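Long-range contacts in aldehyde reductase YahK (Escherichia coli, PDB 1UUF), which reduces a wide range of aldehydes, but not ketones, to the corresponding alcohols, using zinc and strongly preferring NADPH over NADH as electron donor: residues Val198-Ile203 with Ala219-Phe224; Ile261-Ala266 with Met284-Ala289; Asp273-Leu278 with Lys305-Ala310. One frame throughout, in Å; residues are numbered along the deposited sequence.

Contact 1: Val198-Ile203 with Ala219-Phe224; sequences VGVVGI and AHVVAF
V222 N donates to V198 O at 2.9 Å, near the start of a parallel strand pair. Four more bonds continue the zipper: V198 N to H220 O, V200 N to V222 O, F224 N to V200 O and, beyond the last paired residue of the first strand, G202 N to F224 O at 3.0 Å. V198 O and V200 O, besides taking an amide, each receive a CA-H from across, from V221 and A223; G199 CA in turn leans on V222 O at 3.2 Å.

On the face that carries F224, the phenyl ring turns its edge to the neighbouring strand. CE1 reaches G199 CA at 4.0 Å and CD1 lies near V200 O, both partners close to the ring plane. A side chain on G199 would collide with that ring, so the glycine makes room for it. With CG1 of V201 anti to the backbone N (chi1 -173°), CG2 lies beside that N and approaches CD1 of F224 at 4.2 Å.

These strands flank helix 205-216 in a right-handed beta-alpha-beta crossover of the Rossmann fold, and G202 fits the first glycine of the GxGxxG turn that probably receives the dinucleotide. Its positive phi of 104° suits a residue without CB. V198, V200, V221 and A223 lie on the other face of the sheet; V198 CG2 rests on A219 CB at 3.7 Å, and the CD1 end of I203 comes within 3.9 Å of A223 CB. Farther out, I211 of helix 205-216 packs on V200, I203 and A223, while F274 meets the F224 ring edge-to-face.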
ATOM      1  N   VAL A 198      -8.557  -8.557 -12.155  1.00 10.11           N
ATOM      2  CA  VAL A 198      -9.028  -7.670 -11.103  1.00  9.78           C
ATOM      3  C   VAL A 198     -10.111  -8.286 -10.238  1.00 10.75           C
ATOM      4  O   VAL A 198     -11.054  -8.900 -10.740  1.00 10.37           O
ATOM      5  CB  VAL A 198      -9.581  -6.369 -11.713  1.00  9.32           C
ATOM      6  CG1 VAL A 198     -10.096  -5.447 -10.613  1.00 10.53           C
ATOM      7  CG2 VAL A 198      -8.497  -5.689 -12.533  1.00 12.49           C
ATOM      8  N   GLY A 199      -9.968  -8.116  -8.931  1.00  9.82           N
ATOM      9  CA  GLY A 199     -10.960  -8.648  -8.023  1.00 10.02           C
ATOM     10  C   GLY A 199     -11.800  -7.531  -7.446  1.00 10.67           C
ATOM     11  O   GLY A 199     -11.327  -6.408  -7.262  1.00 10.81           O
ATOM     12  N   VAL A 200     -13.066  -7.828  -7.194  1.00  9.96           N
ATOM     13  CA  VAL A 200     -13.966  -6.855  -6.596  1.00 10.21           C
ATOM     14  C   VAL A 200     -14.603  -7.576  -5.423  1.00 11.11           C
ATOM     15  O   VAL A 200     -15.276  -8.593  -5.604  1.00 10.65           O
ATOM     16  CB  VAL A 200     -15.058  -6.392  -7.577  1.00 10.41           C
ATOM     17  CG1 VAL A 200     -16.045  -5.475  -6.855  1.00  9.39           C
ATOM     18  CG2 VAL A 200     -14.420  -5.644  -8.747  1.00  9.01           C
ATOM     19  N   VAL A 201     -14.372  -7.061  -4.219  1.00  9.36           N
ATOM     20  CA  VAL A 201     -14.914  -7.675  -3.019  1.00 10.37           C
ATOM     21  C   VAL A 201     -16.172  -6.940  -2.586  1.00 11.00           C
ATOM     22  O   VAL A 201     -16.148  -5.729  -2.378  1.00 11.83           O
ATOM     23  CB  VAL A 201     -13.897  -7.638  -1.857  1.00 11.21           C
ATOM     24  CG1 VAL A 201     -14.429  -8.439  -0.680  1.00 12.12           C
ATOM     25  CG2 VAL A 201     -12.558  -8.191  -2.318  1.00 10.88           C
ATOM     26  N   GLY A 202     -17.270  -7.679  -2.457  1.00 12.18           N
ATOM     27  CA  GLY A 202     -18.523  -7.072  -2.046  1.00 13.88           C
ATOM     28  C   GLY A 202     -19.472  -6.902  -3.214  1.00 15.58           C
ATOM     29  O   GLY A 202     -19.067  -6.461  -4.290  1.00 14.76           O
ATOM     30  N   ILE A 203     -20.738  -7.253  -3.007  1.00 17.21           N
ATOM     31  CA  ILE A 203     -21.739  -7.139  -4.062  1.00 18.65           C
ATOM     32  C   ILE A 203     -22.876  -6.210  -3.635  1.00 19.67           C
ATOM     33  O   ILE A 203     -24.055  -6.560  -3.742  1.00 20.62           O
ATOM     34  CB  ILE A 203     -22.335  -8.522  -4.420  1.00 20.43           C
ATOM     35  CG1 ILE A 203     -21.231  -9.582  -4.469  1.00 22.03           C
ATOM     36  CG2 ILE A 203     -23.032  -8.455  -5.776  1.00 21.18           C
ATOM     37  CD1 ILE A 203     -20.205  -9.379  -5.568  1.00 24.09           C
ATOM     38  N   ALA A 219     -11.037  -5.747 -18.059  1.00 11.18           N
ATOM     39  CA  ALA A 219     -10.265  -6.621 -17.186  1.00 12.08           C
ATOM     40  C   ALA A 219     -10.977  -7.956 -16.995  1.00 12.36           C
ATOM     41  O   ALA A 219     -12.164  -8.083 -17.299  1.00 14.14           O
ATOM     42  CB  ALA A 219     -10.054  -5.952 -15.828  1.00 12.49           C
ATOM     43  N   HIS A 220     -10.237  -8.957 -16.533  1.00 12.90           N
ATOM     44  CA  HIS A 220     -10.829 -10.252 -16.234  1.00 13.43           C
ATOM     45  C   HIS A 220     -11.257 -10.015 -14.793  1.00 13.27           C
ATOM     46  O   HIS A 220     -10.418  -9.810 -13.916  1.00 13.36           O
ATOM     47  CB  HIS A 220      -9.788 -11.364 -16.306  1.00 15.91           C
ATOM     48  CG  HIS A 220     -10.333 -12.713 -15.966  1.00 19.57           C
ATOM     49  ND1 HIS A 220     -10.516 -13.137 -14.668  1.00 22.50           N
ATOM     50  CD2 HIS A 220     -10.764 -13.726 -16.757  1.00 19.90           C
ATOM     51  CE1 HIS A 220     -11.035 -14.352 -14.672  1.00 20.82           C
ATOM     52  NE2 HIS A 220     -11.196 -14.731 -15.927  1.00 22.82           N
ATOM     53  N   VAL A 221     -12.563 -10.032 -14.554  1.00 10.60           N
ATOM     54  CA  VAL A 221     -13.095  -9.732 -13.231  1.00 11.53           C
ATOM     55  C   VAL A 221     -13.552 -10.907 -12.377  1.00 11.89           C
ATOM     56  O   VAL A 221     -14.324 -11.749 -12.824  1.00 12.94           O
ATOM     57  CB  VAL A 221     -14.282  -8.755 -13.362  1.00 12.38           C
ATOM     58  CG1 VAL A 221     -14.801  -8.360 -11.983  1.00 13.79           C
ATOM     59  CG2 VAL A 221     -13.851  -7.530 -14.148  1.00 13.41           C
ATOM     60  N   VAL A 222     -13.064 -10.945 -11.140  1.00 10.56           N
ATOM     61  CA  VAL A 222     -13.450 -11.979 -10.192  1.00 11.67           C
ATOM     62  C   VAL A 222     -14.160 -11.278  -9.040  1.00 11.96           C
ATOM     63  O   VAL A 222     -13.583 -10.404  -8.389  1.00 11.58           O
ATOM     64  CB  VAL A 222     -12.233 -12.735  -9.626  1.00 11.69           C
ATOM     65  CG1 VAL A 222     -12.705 -13.804  -8.643  1.00 13.09           C
ATOM     66  CG2 VAL A 222     -11.444 -13.375 -10.761  1.00 12.92           C
ATOM     67  N   ALA A 223     -15.418 -11.639  -8.808  1.00  9.67           N
ATOM     68  CA  ALA A 223     -16.181 -11.042  -7.723  1.00  9.47           C
ATOM     69  C   ALA A 223     -16.121 -11.953  -6.512  1.00 10.19           C
ATOM     70  O   ALA A 223     -16.173 -13.173  -6.649  1.00 10.51           O
ATOM     71  CB  ALA A 223     -17.632 -10.838  -8.144  1.00 10.30           C
ATOM     72  N   PHE A 224     -16.011 -11.353  -5.329  1.00 10.57           N
ATOM     73  CA  PHE A 224     -15.954 -12.107  -4.085  1.00 10.32           C
ATOM     74  C   PHE A 224     -17.168 -11.800  -3.216  1.00 12.33           C
ATOM     75  O   PHE A 224     -17.502 -10.636  -2.986  1.00 12.13           O
ATOM     76  CB  PHE A 224     -14.687 -11.762  -3.293  1.00 10.00           C
ATOM     77  CG  PHE A 224     -13.414 -12.162  -3.974  1.00  9.91           C
ATOM     78  CD1 PHE A 224     -12.858 -11.369  -4.972  1.00 10.64           C
ATOM     79  CD2 PHE A 224     -12.767 -13.338  -3.614  1.00 10.71           C
ATOM     80  CE1 PHE A 224     -11.671 -11.745  -5.603  1.00 10.70           C
ATOM     81  CE2 PHE A 224     -11.579 -13.723  -4.239  1.00 10.74           C
ATOM     82  CZ  PHE A 224     -11.031 -12.924  -5.234  1.00 12.15           C
TER

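Contact 2: Ile261-Ala266 with Met284-Ala289; sequences ILNTVA and MTLVGA
N263 joins its neighbour strand through both backbone polar groups: its N donates to T285 O at 2.9 Å, and its O receives V287 N at 3.0 Å. One step earlier, T285 N lies almost on the line of the I261 C=O bond (173°), though its N-H is bent to 152°. Beyond, a water donates to N263 O and to V265 O, the latter at 2.7 Å, and accepts from G288 N, bridging the two loop segments where direct pairing has stopped. G288 lies so close to the carbonyls of T264 and V265 that a CB would clash with both.

M284 sends CG over I261 CG2 at 3.9 Å; two anti torsions carry SD out beside the same methyl, and the bend at chi3 (61°) turns only CE. L286 runs alongside N263, its CD2 reaching N263 CB at 3.6 Å. L262, on the face it shares with T285, sends CD1 to V287 CG1, the two side chains crossing at about a right angle, while the CG2 methyls of T264 and V287 lie side by side.

T264 OG1 is bonded to V201 O on the adjoining strand, which leaves its methyl for V287. In this buried place N263 O serves an amide and a water, which probably helps keep the loops together beyond the strand ends, toward the catalytic zinc, about 9 Å from the A289 side chain.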
ATOM      1  N   ILE A 261      -6.959  -5.626  -6.498  1.00  8.65           N
ATOM      2  CA  ILE A 261      -8.186  -6.040  -5.841  1.00  9.09           C
ATOM      3  C   ILE A 261      -8.850  -4.813  -5.242  1.00  9.49           C
ATOM      4  O   ILE A 261      -8.247  -4.094  -4.451  1.00  9.85           O
ATOM      5  CB  ILE A 261      -7.934  -7.064  -4.714  1.00 10.67           C
ATOM      6  CG1 ILE A 261      -7.464  -8.391  -5.317  1.00  8.53           C
ATOM      7  CG2 ILE A 261      -9.227  -7.302  -3.932  1.00 10.64           C
ATOM      8  CD1 ILE A 261      -7.162  -9.459  -4.290  1.00  9.60           C
ATOM      9  N   LEU A 262     -10.096  -4.578  -5.637  1.00  8.38           N
ATOM     10  CA  LEU A 262     -10.863  -3.446  -5.131  1.00  9.65           C
ATOM     11  C   LEU A 262     -11.810  -3.983  -4.060  1.00 10.28           C
ATOM     12  O   LEU A 262     -12.744  -4.719  -4.365  1.00 10.25           O
ATOM     13  CB  LEU A 262     -11.665  -2.812  -6.271  1.00  9.16           C
ATOM     14  CG  LEU A 262     -12.518  -1.600  -5.896  1.00 11.30           C
ATOM     15  CD1 LEU A 262     -11.617  -0.459  -5.439  1.00 12.45           C
ATOM     16  CD2 LEU A 262     -13.350  -1.184  -7.095  1.00 11.91           C
ATOM     17  N   ASN A 263     -11.558  -3.632  -2.801  1.00  9.26           N
ATOM     18  CA  ASN A 263     -12.401  -4.113  -1.708  1.00  8.93           C
ATOM     19  C   ASN A 263     -13.411  -3.034  -1.323  1.00 11.07           C
ATOM     20  O   ASN A 263     -13.034  -1.982  -0.812  1.00 10.50           O
ATOM     21  CB  ASN A 263     -11.516  -4.500  -0.517  1.00  9.35           C
ATOM     22  CG  ASN A 263     -12.259  -5.321   0.521  1.00 10.80           C
ATOM     23  OD1 ASN A 263     -11.693  -6.235   1.132  1.00 16.20           O
ATOM     24  ND2 ASN A 263     -13.522  -4.997   0.731  1.00 11.51           N
ATOM     25  N   THR A 264     -14.694  -3.302  -1.575  1.00 11.60           N
ATOM     26  CA  THR A 264     -15.758  -2.340  -1.293  1.00 12.95           C
ATOM     27  C   THR A 264     -16.579  -2.621  -0.037  1.00 15.38           C
ATOM     28  O   THR A 264     -17.505  -1.870   0.279  1.00 15.65           O
ATOM     29  CB  THR A 264     -16.756  -2.249  -2.470  1.00 12.62           C
ATOM     30  OG1 THR A 264     -17.561  -3.438  -2.510  1.00 11.56           O
ATOM     31  CG2 THR A 264     -16.015  -2.099  -3.790  1.00 13.09           C
ATOM     32  N   VAL A 265     -16.256  -3.696   0.672  1.00 15.57           N
ATOM     33  CA  VAL A 265     -16.997  -4.046   1.882  1.00 18.96           C
ATOM     34  C   VAL A 265     -16.801  -2.999   2.979  1.00 20.82           C
ATOM     35  O   VAL A 265     -15.687  -2.537   3.219  1.00 19.98           O
ATOM     36  CB  VAL A 265     -16.565  -5.433   2.419  1.00 19.58           C
ATOM     37  CG1 VAL A 265     -17.351  -5.780   3.677  1.00 21.52           C
ATOM     38  CG2 VAL A 265     -16.794  -6.489   1.354  1.00 20.25           C
ATOM     39  N   ALA A 266     -17.897  -2.634   3.641  1.00 23.16           N
ATOM     40  CA  ALA A 266     -17.872  -1.641   4.709  1.00 26.58           C
ATOM     41  C   ALA A 266     -16.941  -2.065   5.840  1.00 28.65           C
ATOM     42  O   ALA A 266     -16.048  -1.315   6.236  1.00 31.39           O
ATOM     43  CB  ALA A 266     -19.281  -1.423   5.246  1.00 27.54           C
ATOM     44  N   MET A 284      -4.185  -4.024  -3.034  1.00  9.70           N
ATOM     45  CA  MET A 284      -5.607  -4.172  -2.731  1.00  9.23           C
ATOM     46  C   MET A 284      -5.976  -2.817  -2.165  1.00 10.00           C
ATOM     47  O   MET A 284      -5.365  -2.353  -1.201  1.00  9.74           O
ATOM     48  CB  MET A 284      -5.900  -5.247  -1.684  1.00 10.27           C
ATOM     49  CG  MET A 284      -7.356  -5.168  -1.197  1.00 10.34           C
ATOM     50  SD  MET A 284      -7.921  -6.603  -0.266  1.00 12.60           S
ATOM     51  CE  MET A 284      -6.778  -6.564   1.116  1.00 13.42           C
ATOM     52  N   THR A 285      -6.955  -2.167  -2.779  1.00  8.83           N
ATOM     53  CA  THR A 285      -7.375  -0.850  -2.324  1.00  9.35           C
ATOM     54  C   THR A 285      -8.755  -0.926  -1.707  1.00  8.97           C
ATOM     55  O   THR A 285      -9.665  -1.517  -2.284  1.00  9.45           O
ATOM     56  CB  THR A 285      -7.391   0.146  -3.493  1.00  8.90           C
ATOM     57  OG1 THR A 285      -6.059   0.288  -3.997  1.00  8.87           O
ATOM     58  CG2 THR A 285      -7.912   1.513  -3.045  1.00 10.92           C
ATOM     59  N   LEU A 286      -8.898  -0.326  -0.530  1.00  9.63           N
ATOM     60  CA  LEU A 286     -10.164  -0.324   0.187  1.00  9.59           C
ATOM     61  C   LEU A 286     -10.922   0.975  -0.093  1.00 10.40           C
ATOM     62  O   LEU A 286     -10.332   2.054  -0.081  1.00 10.14           O
ATOM     63  CB  LEU A 286      -9.903  -0.437   1.693  1.00 12.38           C
ATOM     64  CG  LEU A 286      -8.832  -1.439   2.138  1.00 16.90           C
ATOM     65  CD1 LEU A 286      -8.644  -1.350   3.644  1.00 19.23           C
ATOM     66  CD2 LEU A 286      -9.228  -2.838   1.725  1.00 18.19           C
ATOM     67  N   VAL A 287     -12.224   0.872  -0.351  1.00 10.44           N
ATOM     68  CA  VAL A 287     -13.035   2.063  -0.601  1.00 10.74           C
ATOM     69  C   VAL A 287     -14.322   2.073   0.217  1.00 13.46           C
ATOM     70  O   VAL A 287     -15.051   3.067   0.223  1.00 13.54           O
ATOM     71  CB  VAL A 287     -13.402   2.220  -2.101  1.00 10.57           C
ATOM     72  CG1 VAL A 287     -12.147   2.426  -2.917  1.00 10.10           C
ATOM     73  CG2 VAL A 287     -14.166   0.994  -2.587  1.00 11.95           C
ATOM     74  N   GLY A 288     -14.602   0.972   0.908  1.00 13.27           N
ATOM     75  CA  GLY A 288     -15.802   0.913   1.727  1.00 20.71           C
ATOM     76  C   GLY A 288     -15.708   1.831   2.937  1.00 24.09           C
ATOM     77  O   GLY A 288     -14.615   2.221   3.343  1.00 24.36           O
ATOM     78  N   ALA A 289     -16.854   2.175   3.520  1.00 27.29           N
ATOM     79  CA  ALA A 289     -16.890   3.055   4.687  1.00 29.83           C
ATOM     80  C   ALA A 289     -16.107   2.464   5.857  1.00 31.16           C
ATOM     81  O   ALA A 289     -14.873   2.476   5.868  1.00 33.78           O
ATOM     82  CB  ALA A 289     -18.339   3.304   5.105  1.00 31.06           C
TER
HETATM   83  O   HOH W   1     -13.443  -1.630   2.046  1.00 20.81           O

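Contact 3: Asp273-Leu278 with Lys305-Ala310; sequences DFTTLL and KRRAIA
R307 reaches across to the turn at T275-L278, its CB directed toward that segment and its chain extended from CG to NE. CG passes L278 CB at 4.1 Å. CD comes next, wedged against T275, with the threonine CG2 methyl at 3.9 Å and the carbonyl oxygen nearer still. Both NE and NH2 then converge on one atom, L278 O, each at 2.9 Å. This is a side-on grip with the oxygen at the edge of the group and near its plane, although the N-H directions are bent to about 145°. NH2 lies in the plane of the L278 carbonyl, whereas NE comes from above it. T275 O sits 3.1 Å above the face of the R307 guanidinium, too poorly angled for a bond; it accepts L278 N instead, closing a type I beta turn. The opposite face is covered by K305 CG, and NH1 finds its partner in N301 O.

The turn at the end of helix 271-275 leads into the short strand 278-279 and on to strand 282-286, so the arginine joins this helical connection to the entry of strand 308-311, one of the two outermost strands of the parallel Rossmann sheet within this chain. With a leucine in place of R307, L278 O would probably lose both its side-chain donors and N301 O its mate, leaving the turn less firmly held against the strand.

Beyond the arginine, I309 CD1 meets T275 OG1 at 3.7 Å, the two side chains crossing at about a right angle; that hydroxyl is bonded to L271 O. T276 OG1 turns back to D273 O at 2.7 Å. Across the subunit interface, residues 308-310 pair antiparallel with a strand of the second subunit, and K305 forms a salt bridge with D128 of that subunit.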
ATOM      1  N   ASP A 273      -6.340 -13.121   3.842  1.00 21.55           N
ATOM      2  CA  ASP A 273      -6.671 -14.048   2.767  1.00 22.20           C
ATOM      3  C   ASP A 273      -6.580 -13.366   1.411  1.00 20.22           C
ATOM      4  O   ASP A 273      -6.077 -13.947   0.449  1.00 22.13           O
ATOM      5  CB  ASP A 273      -8.081 -14.620   2.953  1.00 25.35           C
ATOM      6  CG  ASP A 273      -8.203 -15.490   4.188  1.00 29.15           C
ATOM      7  OD1 ASP A 273      -7.268 -16.274   4.459  1.00 30.78           O
ATOM      8  OD2 ASP A 273      -9.241 -15.400   4.877  1.00 31.54           O
ATOM      9  N   PHE A 274      -7.063 -12.129   1.330  1.00 17.78           N
ATOM     10  CA  PHE A 274      -7.019 -11.398   0.070  1.00 15.15           C
ATOM     11  C   PHE A 274      -5.615 -10.949  -0.319  1.00 13.85           C
ATOM     12  O   PHE A 274      -5.265 -10.947  -1.496  1.00 13.00           O
ATOM     13  CB  PHE A 274      -7.951 -10.186   0.123  1.00 14.64           C
ATOM     14  CG  PHE A 274      -9.404 -10.550   0.121  1.00 14.20           C
ATOM     15  CD1 PHE A 274     -10.144 -10.522   1.296  1.00 16.41           C
ATOM     16  CD2 PHE A 274     -10.026 -10.958  -1.056  1.00 15.28           C
ATOM     17  CE1 PHE A 274     -11.488 -10.896   1.302  1.00 17.35           C
ATOM     18  CE2 PHE A 274     -11.371 -11.336  -1.061  1.00 15.67           C
ATOM     19  CZ  PHE A 274     -12.098 -11.305   0.117  1.00 16.23           C
ATOM     20  N   THR A 275      -4.811 -10.564   0.664  1.00 13.87           N
ATOM     21  CA  THR A 275      -3.452 -10.128   0.373  1.00 14.97           C
ATOM     22  C   THR A 275      -2.669 -11.249  -0.309  1.00 14.75           C
ATOM     23  O   THR A 275      -1.893 -11.003  -1.232  1.00 14.04           O
ATOM     24  CB  THR A 275      -2.729  -9.691   1.662  1.00 17.39           C
ATOM     25  OG1 THR A 275      -3.410  -8.557   2.217  1.00 18.61           O
ATOM     26  CG2 THR A 275      -1.286  -9.306   1.365  1.00 19.72           C
ATOM     27  N   THR A 276      -2.893 -12.486   0.121  1.00 14.53           N
ATOM     28  CA  THR A 276      -2.183 -13.611  -0.476  1.00 14.83           C
ATOM     29  C   THR A 276      -2.636 -13.904  -1.902  1.00 13.47           C
ATOM     30  O   THR A 276      -1.988 -14.672  -2.610  1.00 13.07           O
ATOM     31  CB  THR A 276      -2.340 -14.893   0.365  1.00 17.51           C
ATOM     32  OG1 THR A 276      -3.711 -15.303   0.367  1.00 19.48           O
ATOM     33  CG2 THR A 276      -1.889 -14.646   1.790  1.00 18.93           C
ATOM     34  N   LEU A 277      -3.741 -13.290  -2.325  1.00 11.97           N
ATOM     35  CA  LEU A 277      -4.255 -13.492  -3.682  1.00 11.74           C
ATOM     36  C   LEU A 277      -3.612 -12.517  -4.672  1.00 11.50           C
ATOM     37  O   LEU A 277      -3.809 -12.624  -5.883  1.00 11.72           O
ATOM     38  CB  LEU A 277      -5.774 -13.296  -3.719  1.00 12.30           C
ATOM     39  CG  LEU A 277      -6.627 -14.084  -2.726  1.00 14.27           C
ATOM     40  CD1 LEU A 277      -8.097 -13.841  -3.042  1.00 15.85           C
ATOM     41  CD2 LEU A 277      -6.299 -15.567  -2.807  1.00 15.62           C
ATOM     42  N   LEU A 278      -2.848 -11.560  -4.151  1.00 11.19           N
ATOM     43  CA  LEU A 278      -2.184 -10.562  -4.989  1.00 10.20           C
ATOM     44  C   LEU A 278      -0.859 -11.033  -5.575  1.00 10.94           C
ATOM     45  O   LEU A 278      -0.089 -11.715  -4.909  1.00 12.05           O
ATOM     46  CB  LEU A 278      -1.909  -9.297  -4.179  1.00 10.76           C
ATOM     47  CG  LEU A 278      -3.090  -8.492  -3.648  1.00  9.40           C
ATOM     48  CD1 LEU A 278      -2.567  -7.418  -2.696  1.00 10.90           C
ATOM     49  CD2 LEU A 278      -3.850  -7.868  -4.809  1.00 11.48           C
ATOM     50  N   LYS A 305       6.110 -10.382  -1.100  1.00 10.99           N
ATOM     51  CA  LYS A 305       5.872 -10.132  -2.519  1.00 10.75           C
ATOM     52  C   LYS A 305       5.758  -8.657  -2.871  1.00 10.07           C
ATOM     53  O   LYS A 305       5.258  -8.314  -3.942  1.00 10.76           O
ATOM     54  CB  LYS A 305       4.594 -10.848  -2.970  1.00 11.62           C
ATOM     55  CG  LYS A 305       4.691 -12.369  -2.959  1.00 13.25           C
ATOM     56  CD  LYS A 305       5.641 -12.867  -4.033  1.00 13.87           C
ATOM     57  CE  LYS A 305       5.629 -14.387  -4.108  1.00 17.55           C
ATOM     58  NZ  LYS A 305       6.606 -14.885  -5.112  1.00 18.83           N
ATOM     59  N   ARG A 306       6.230  -7.795  -1.977  1.00  9.38           N
ATOM     60  CA  ARG A 306       6.166  -6.351  -2.181  1.00  8.93           C
ATOM     61  C   ARG A 306       4.757  -5.933  -2.583  1.00  8.55           C
ATOM     62  O   ARG A 306       4.545  -5.255  -3.594  1.00  9.59           O
ATOM     63  CB  ARG A 306       7.172  -5.901  -3.247  1.00  8.89           C
ATOM     64  CG  ARG A 306       7.431  -4.398  -3.198  1.00  9.27           C
ATOM     65  CD  ARG A 306       8.744  -4.033  -3.878  1.00  8.53           C
ATOM     66  NE  ARG A 306       8.714  -4.324  -5.309  1.00 10.06           N
ATOM     67  CZ  ARG A 306       9.772  -4.256  -6.107  1.00 12.71           C
ATOM     68  NH1 ARG A 306      10.957  -3.909  -5.618  1.00 12.63           N
ATOM     69  NH2 ARG A 306       9.645  -4.534  -7.399  1.00 13.22           N
ATOM     70  N   ARG A 307       3.791  -6.356  -1.778  1.00  8.15           N
ATOM     71  CA  ARG A 307       2.391  -6.032  -2.016  1.00  8.38           C
ATOM     72  C   ARG A 307       2.043  -4.814  -1.186  1.00  8.67           C
ATOM     73  O   ARG A 307       2.802  -4.420  -0.301  1.00  9.88           O
ATOM     74  CB  ARG A 307       1.503  -7.187  -1.583  1.00  8.11           C
ATOM     75  CG  ARG A 307       1.641  -8.441  -2.413  1.00  8.93           C
ATOM     76  CD  ARG A 307       1.232  -9.628  -1.569  1.00 11.05           C
ATOM     77  NE  ARG A 307       1.051 -10.850  -2.340  1.00 10.15           N
ATOM     78  CZ  ARG A 307       1.185 -12.068  -1.828  1.00 12.08           C
ATOM     79  NH1 ARG A 307       1.514 -12.216  -0.551  1.00 13.68           N
ATOM     80  NH2 ARG A 307       0.975 -13.134  -2.585  1.00 12.32           N
ATOM     81  N   ALA A 308       0.890  -4.221  -1.466  1.00  8.59           N
ATOM     82  CA  ALA A 308       0.467  -3.050  -0.723  1.00  8.36           C
ATOM     83  C   ALA A 308      -1.035  -3.020  -0.501  1.00  9.81           C
ATOM     84  O   ALA A 308      -1.807  -3.621  -1.258  1.00  8.28           O
ATOM     85  CB  ALA A 308       0.895  -1.788  -1.468  1.00 10.70           C
ATOM     86  N   ILE A 309      -1.434  -2.329   0.560  1.00  8.48           N
ATOM     87  CA  ILE A 309      -2.840  -2.126   0.868  1.00 10.37           C
ATOM     88  C   ILE A 309      -2.973  -0.611   0.808  1.00  9.84           C
ATOM     89  O   ILE A 309      -2.195   0.110   1.426  1.00 10.62           O
ATOM     90  CB  ILE A 309      -3.207  -2.621   2.280  1.00 11.89           C
ATOM     91  CG1 ILE A 309      -2.907  -4.116   2.401  1.00 15.14           C
ATOM     92  CG2 ILE A 309      -4.682  -2.343   2.558  1.00 12.33           C
ATOM     93  CD1 ILE A 309      -3.590  -4.973   1.361  1.00 20.22           C
ATOM     94  N   ALA A 310      -3.944  -0.129   0.045  1.00  9.01           N
ATOM     95  CA  ALA A 310      -4.136   1.303  -0.096  1.00  8.10           C
ATOM     96  C   ALA A 310      -5.593   1.669   0.113  1.00  8.15           C
ATOM     97  O   ALA A 310      -6.445   0.807   0.318  1.00  8.55           O
ATOM     98  CB  ALA A 310      -3.682   1.753  -1.482  1.00  9.65           C
TER

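In the fold
Read from the N terminus, contact 1 closes first: the chain leaves strand 197-201, passes through helix 205-216 and returns beside it in strand 220-225. Contact 2 opens later, after strand 241-244 and helix 248-252, and joins strands 258-263 and 282-286. Contact 3 crosses it, since 273-278 lies between the two segments of contact 2 and 305-310 follows the second. Strands 197-201 and 258-263 are neighbours, so V201 O meets T264 OG1 between contacts 1 and 2; 282-286 and 308-311 adjoin likewise, through M284 and A310. F274 packs on both F224 and M284. The three contacts thus span the sheet from 220-225 to 308-311, where it continues into the second subunit.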